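Side-chain contacts in protease (Helicobacter pylori, PDB 5EUF), which probably acts as a zinc-dependent M16-family protease and virulence factor, cleaving the cytoplasmic domain of human junctional adhesion molecule A and so weakening the gastric epithelial barrier: residues E111-L116 with Y187-A192; S49-M54 with K180-L185. All coordinates share one frame; numbering follows the deposited sequence.

Contact 1. Residues E111-L116 with Y187-A192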
loop_
_atom_site.group_PDB
_atom_site.type_symbol
_atom_site.label_atom_id
_atom_site.label_comp_id
_atom_site.label_asym_id
_atom_site.label_seq_id
_atom_site.Cartn_x
_atom_site.Cartn_y
_atom_site.Cartn_z
ATOM N N GLU B 111 5.677 22.934 26.896
ATOM C CA GLU B 111 4.277 22.826 27.284
ATOM C C GLU B 111 3.485 21.899 26.353
ATOM O O GLU B 111 2.495 21.296 26.765
ATOM C CB GLU B 111 3.644 24.220 27.310
ATOM C CG GLU B 111 2.251 24.272 27.894
ATOM C CD GLU B 111 2.222 23.914 29.365
ATOM O OE1 GLU B 111 3.193 24.248 30.079
ATOM O OE2 GLU B 111 1.230 23.295 29.804
ATOM N N THR B 112 3.922 21.782 25.102
ATOM C CA THR B 112 3.215 20.954 24.128
ATOM C C THR B 112 3.873 19.588 23.927
ATOM O O THR B 112 3.256 18.664 23.391
ATOM C CB THR B 112 3.117 21.653 22.756
ATOM O OG1 THR B 112 4.432 21.865 22.228
ATOM C CG2 THR B 112 2.403 22.989 22.883
HETATM N N MSE B 113 5.126 19.461 24.345
HETATM C CA MSE B 113 5.861 18.217 24.152
HETATM C C MSE B 113 5.450 17.148 25.157
HETATM O O MSE B 113 4.957 16.086 24.776
HETATM C CB MSE B 113 7.366 18.463 24.246
HETATM C CG MSE B 113 8.201 17.194 24.211
HETATM SE SE MSE B 113 9.988 17.512 23.509
HETATM C CE MSE B 113 11.020 17.217 25.122
ATOM N N GLY B 114 5.654 17.429 26.440
ATOM C CA GLY B 114 5.395 16.445 27.475
ATOM C C GLY B 114 4.231 16.805 28.371
ATOM O O GLY B 114 4.205 16.440 29.545
ATOM N N SER B 115 3.256 17.508 27.812
ATOM C CA SER B 115 2.151 18.024 28.604
ATOM C C SER B 115 0.890 18.219 27.762
ATOM O O SER B 115 -0.113 18.746 28.239
ATOM C CB SER B 115 2.568 19.341 29.263
ATOM O OG SER B 115 1.511 19.908 30.010
ATOM N N LEU B 116 0.949 17.788 26.506
ATOM C CA LEU B 116 -0.183 17.924 25.596
ATOM C C LEU B 116 -1.253 16.877 25.870
ATOM O O LEU B 116 -1.022 15.683 25.679
ATOM C CB LEU B 116 0.284 17.809 24.142
ATOM C CG LEU B 116 -0.799 17.869 23.063
ATOM C CD1 LEU B 116 -1.271 19.298 22.845
ATOM C CD2 LEU B 116 -0.298 17.260 21.762
ATOM N N TYR B 187 6.517 11.394 19.951
ATOM C CA TYR B 187 6.846 12.721 20.474
ATOM C C TYR B 187 7.526 12.634 21.836
ATOM O O TYR B 187 7.301 13.469 22.711
ATOM C CB TYR B 187 5.597 13.598 20.574
ATOM C CG TYR B 187 5.163 14.215 19.265
ATOM C CD1 TYR B 187 4.985 13.435 18.130
ATOM C CD2 TYR B 187 4.910 15.579 19.170
ATOM C CE1 TYR B 187 4.583 13.995 16.933
ATOM C CE2 TYR B 187 4.505 16.150 17.975
ATOM C CZ TYR B 187 4.342 15.351 16.861
ATOM O OH TYR B 187 3.939 15.908 15.669
ATOM N N GLN B 188 8.350 11.609 22.015
ATOM C CA GLN B 188 9.173 11.502 23.207
ATOM C C GLN B 188 10.379 12.420 23.063
ATOM O O GLN B 188 10.829 12.683 21.948
ATOM C CB GLN B 188 9.626 10.061 23.431
ATOM C CG GLN B 188 8.509 9.039 23.403
ATOM C CD GLN B 188 8.993 7.645 23.747
ATOM O OE1 GLN B 188 9.772 7.461 24.682
ATOM N NE2 GLN B 188 8.542 6.656 22.986
ATOM N N PRO B 189 10.895 12.925 24.191
ATOM C CA PRO B 189 12.120 13.732 24.205
ATOM C C PRO B 189 13.290 13.035 23.508
ATOM O O PRO B 189 14.076 13.689 22.823
ATOM C CB PRO B 189 12.402 13.907 25.699
ATOM C CG PRO B 189 11.058 13.835 26.337
ATOM C CD PRO B 189 10.261 12.856 25.520
ATOM N N LYS B 190 13.390 11.718 23.677
ATOM C CA LYS B 190 14.441 10.930 23.038
ATOM C C LYS B 190 14.317 10.947 21.513
ATOM O O LYS B 190 15.259 10.601 20.799
ATOM C CB LYS B 190 14.404 9.486 23.549
ATOM N N ASN B 191 13.150 11.354 21.021
ATOM C CA ASN B 191 12.892 11.394 19.591
ATOM C C ASN B 191 12.789 12.830 19.083
ATOM O O ASN B 191 12.383 13.070 17.946
ATOM C CB ASN B 191 11.607 10.621 19.265
ATOM C CG ASN B 191 11.488 10.267 17.791
ATOM O OD1 ASN B 191 12.484 9.975 17.128
ATOM N ND2 ASN B 191 10.266 10.302 17.271
ATOM N N ALA B 192 13.164 13.786 19.929
ATOM C CA ALA B 192 13.002 15.199 19.590
ATOM C C ALA B 192 14.316 15.976 19.634
ATOM O O ALA B 192 15.250 15.606 20.346
ATOM C CB ALA B 192 11.986 15.844 20.518
#
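Met113 and the Pro189-Ala192 turn form a buried, mainly apolar contact, where the C-terminal end of helix 102-113 meets the loop that leads from helix 176-186 into strand 192-198 of the six-stranded sheet. Met113, present as selenomethionine, carries nearly all of it. With CG anti to the backbone N (chi1 174°) the chain runs out from the helix, and a bend at its third torsion (chi3 112°) sets the terminal methyl against the proline ring. Met113 CE lies 3.6 Å from Pro189 CG and equally near the neighbouring ring carbon CB, the two side chains passing at a slant. One atom back, Met113 SE is 4.0 Å from Ala192 CB. A long, flexible, unbranched side chain suits this span, while proline and alanine offer compact apolar surfaces. The turn is held by its own backbone, Ala192 N donating to Pro189 O at 3.0 Å. The nearest atom of Tyr187 is its carbonyl O, 4.1 Å from Met113 O; the tyrosine ring stacks on Tyr37 and its hydroxyl bonds to Tyr93. Met113 also touches Tyr37 and Leu216. With no hydrogen bond or salt bridge across it, the contact rests on van der Waals packing and burial of apolar atoms.

Contact 2. Residues S49-M54 with K180-L185. With ZN (zinc ion), chain G.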
loop_
_atom_site.group_PDB
_atom_site.type_symbol
_atom_site.label_atom_id
_atom_site.label_comp_id
_atom_site.label_asym_id
_atom_site.label_seq_id
_atom_site.Cartn_x
_atom_site.Cartn_y
_atom_site.Cartn_z
ATOM N N SER B 49 -2.963 6.132 8.080
ATOM C CA SER B 49 -2.047 7.118 7.515
ATOM C C SER B 49 -2.543 8.547 7.712
ATOM O O SER B 49 -3.727 8.775 7.966
ATOM C CB SER B 49 -1.832 6.858 6.027
ATOM O OG SER B 49 -2.997 7.186 5.291
ATOM N N GLY B 50 -1.627 9.504 7.589
ATOM C CA GLY B 50 -1.950 10.909 7.763
ATOM C C GLY B 50 -2.001 11.346 9.216
ATOM O O GLY B 50 -2.339 12.491 9.513
ATOM N N ILE B 51 -1.668 10.432 10.125
ATOM C CA ILE B 51 -1.742 10.711 11.556
ATOM C C ILE B 51 -0.648 11.680 11.994
ATOM O O ILE B 51 -0.888 12.575 12.807
ATOM C CB ILE B 51 -1.645 9.413 12.387
ATOM C CG1 ILE B 51 -2.867 8.529 12.130
ATOM C CG2 ILE B 51 -1.536 9.724 13.871
ATOM C CD1 ILE B 51 -2.956 7.328 13.047
ATOM N N ALA B 52 0.550 11.502 11.446
ATOM C CA ALA B 52 1.670 12.385 11.750
ATOM C C ALA B 52 1.311 13.833 11.421
ATOM O O ALA B 52 1.681 14.757 12.146
ATOM C CB ALA B 52 2.914 11.953 10.986
ATOM N N HIS B 53 0.572 14.008 10.329
ATOM C CA HIS B 53 0.111 15.318 9.887
ATOM C C HIS B 53 -1.010 15.861 10.771
ATOM O O HIS B 53 -1.070 17.060 11.031
ATOM C CB HIS B 53 -0.356 15.244 8.434
ATOM C CG HIS B 53 -0.900 16.534 7.901
ATOM N ND1 HIS B 53 -2.251 16.804 7.844
ATOM C CD2 HIS B 53 -0.278 17.622 7.390
ATOM C CE1 HIS B 53 -2.437 18.005 7.326
ATOM N NE2 HIS B 53 -1.256 18.523 7.043
HETATM N N MSE B 54 -1.899 14.981 11.223
HETATM C CA MSE B 54 -2.987 15.381 12.116
HETATM C C MSE B 54 -2.433 15.962 13.415
HETATM O O MSE B 54 -2.943 16.961 13.925
HETATM C CB MSE B 54 -3.909 14.193 12.413
HETATM C CG MSE B 54 -4.966 14.445 13.494
HETATM SE SE MSE B 54 -6.418 15.654 12.978
HETATM C CE MSE B 54 -7.532 15.485 14.566
ATOM N N LYS B 180 -3.440 9.075 20.245
ATOM C CA LYS B 180 -2.741 9.097 21.524
ATOM C C LYS B 180 -1.570 8.117 21.515
ATOM O O LYS B 180 -0.507 8.402 22.067
ATOM C CB LYS B 180 -3.697 8.774 22.674
ATOM C CG LYS B 180 -4.681 9.886 22.987
ATOM C CD LYS B 180 -5.465 9.581 24.248
ATOM C CE LYS B 180 -6.329 10.755 24.670
ATOM N NZ LYS B 180 -7.053 10.462 25.938
ATOM N N LYS B 181 -1.764 6.967 20.874
ATOM C CA LYS B 181 -0.705 5.972 20.753
ATOM C C LYS B 181 0.445 6.514 19.918
ATOM O O LYS B 181 1.606 6.426 20.316
ATOM C CB LYS B 181 -1.244 4.683 20.141
ATOM N N PHE B 182 0.113 7.081 18.762
ATOM C CA PHE B 182 1.113 7.605 17.838
ATOM C C PHE B 182 1.912 8.746 18.462
ATOM O O PHE B 182 3.140 8.764 18.390
ATOM C CB PHE B 182 0.444 8.081 16.544
ATOM C CG PHE B 182 1.404 8.317 15.409
ATOM C CD1 PHE B 182 2.055 9.533 15.269
ATOM C CD2 PHE B 182 1.646 7.324 14.472
ATOM C CE1 PHE B 182 2.934 9.752 14.224
ATOM C CE2 PHE B 182 2.522 7.536 13.424
ATOM C CZ PHE B 182 3.167 8.751 13.299
ATOM N N HIS B 183 1.209 9.693 19.074
ATOM C CA HIS B 183 1.853 10.875 19.636
ATOM C C HIS B 183 2.790 10.537 20.788
ATOM O O HIS B 183 3.962 10.913 20.770
ATOM C CB HIS B 183 0.809 11.885 20.109
ATOM C CG HIS B 183 1.404 13.097 20.754
ATOM N ND1 HIS B 183 1.514 13.233 22.122
ATOM C CD2 HIS B 183 1.939 14.220 20.220
ATOM C CE1 HIS B 183 2.082 14.393 22.402
ATOM N NE2 HIS B 183 2.350 15.011 21.265
ATOM N N SER B 184 2.274 9.826 21.786
ATOM C CA SER B 184 3.058 9.483 22.970
ATOM C C SER B 184 4.263 8.612 22.621
ATOM O O SER B 184 5.242 8.563 23.369
ATOM C CB SER B 184 2.185 8.770 24.005
ATOM O OG SER B 184 1.804 7.485 23.548
ATOM N N LEU B 185 4.190 7.928 21.484
ATOM C CA LEU B 185 5.284 7.075 21.042
ATOM C C LEU B 185 6.348 7.864 20.289
ATOM O O LEU B 185 7.543 7.669 20.504
ATOM C CB LEU B 185 4.759 5.943 20.159
ATOM C CG LEU B 185 5.815 5.073 19.474
ATOM C CD1 LEU B 185 6.711 4.404 20.500
ATOM C CD2 LEU B 185 5.157 4.037 18.577
HETATM ZN ZN ZN G . -1.850 20.846 6.845
#
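Ile51 and Ala52 pack against the ring of Phe182 where two helices meet in the M16 peptidase fold: helix 51-58, which carries the inverted zinc motif HxxEH of this family (His53, Glu56, His57), and helix 176-186. The close part is small and apolar. Phe182 CG stands anti to the backbone N (chi1 -166°), which swings the ring across to the first turn of the other helix. Ile51 CG2 sits over one face of that ring in a CH-pi contact, 4.0 Å from its centroid and 28° off the normal, and lies 3.6 Å from Phe182 CG. The methyl thus rests nearer the root of the ring than its far end. There Ala52 takes over, with CB 3.9 Å from Phe182 CE1 and CA about as close, approaching obliquely. Alanine's lone methyl suits a place where the ring nears the helix backbone, and beta-branched isoleucine supplies a methyl directly off CB. Leu55 and Tyr186 also border the phenylalanine.

Away from this packed patch the helices have little to share. Lys180 lies on the exposed side of its helix, and partly exposed Ser184 turns back to its own backbone, OG donating to Lys180 O at 2.9 Å, an oxygen that also accepts from Ser184 N. Gly50, by contrast, is buried just before helix 51-58, at its N-cap position with positive phi, and its N bonds to Glu44. His53, also buried, takes no part in the packing on Phe182; its ring coordinates the zinc ion, which Glu133 also binds, through NE2 at 2.4 Å.

How the contacts relate
The centres of contacts 1 and 2 lie 13 Å apart, on the same side of the chain's centre, and helix 176-186 connects them: it supplies 180-185 to contact 2, and the loop just beyond it supplies 187-192 to contact 1. Along the chain the order is 49-54, 111-116, 180-185, 187-192, so the two pairings cross. They also touch directly, Leu116 CD2 packing 3.5 Å from His183 NE2. One stretch of chain, leading into strand 192-198, is therefore packed against both the zinc-binding helix 51-58 and the end of helix 102-113. Tyr187 comes within about 6 Å of Glu56, the probable proton acceptor, measured between side chains, which places this junction beside the active site.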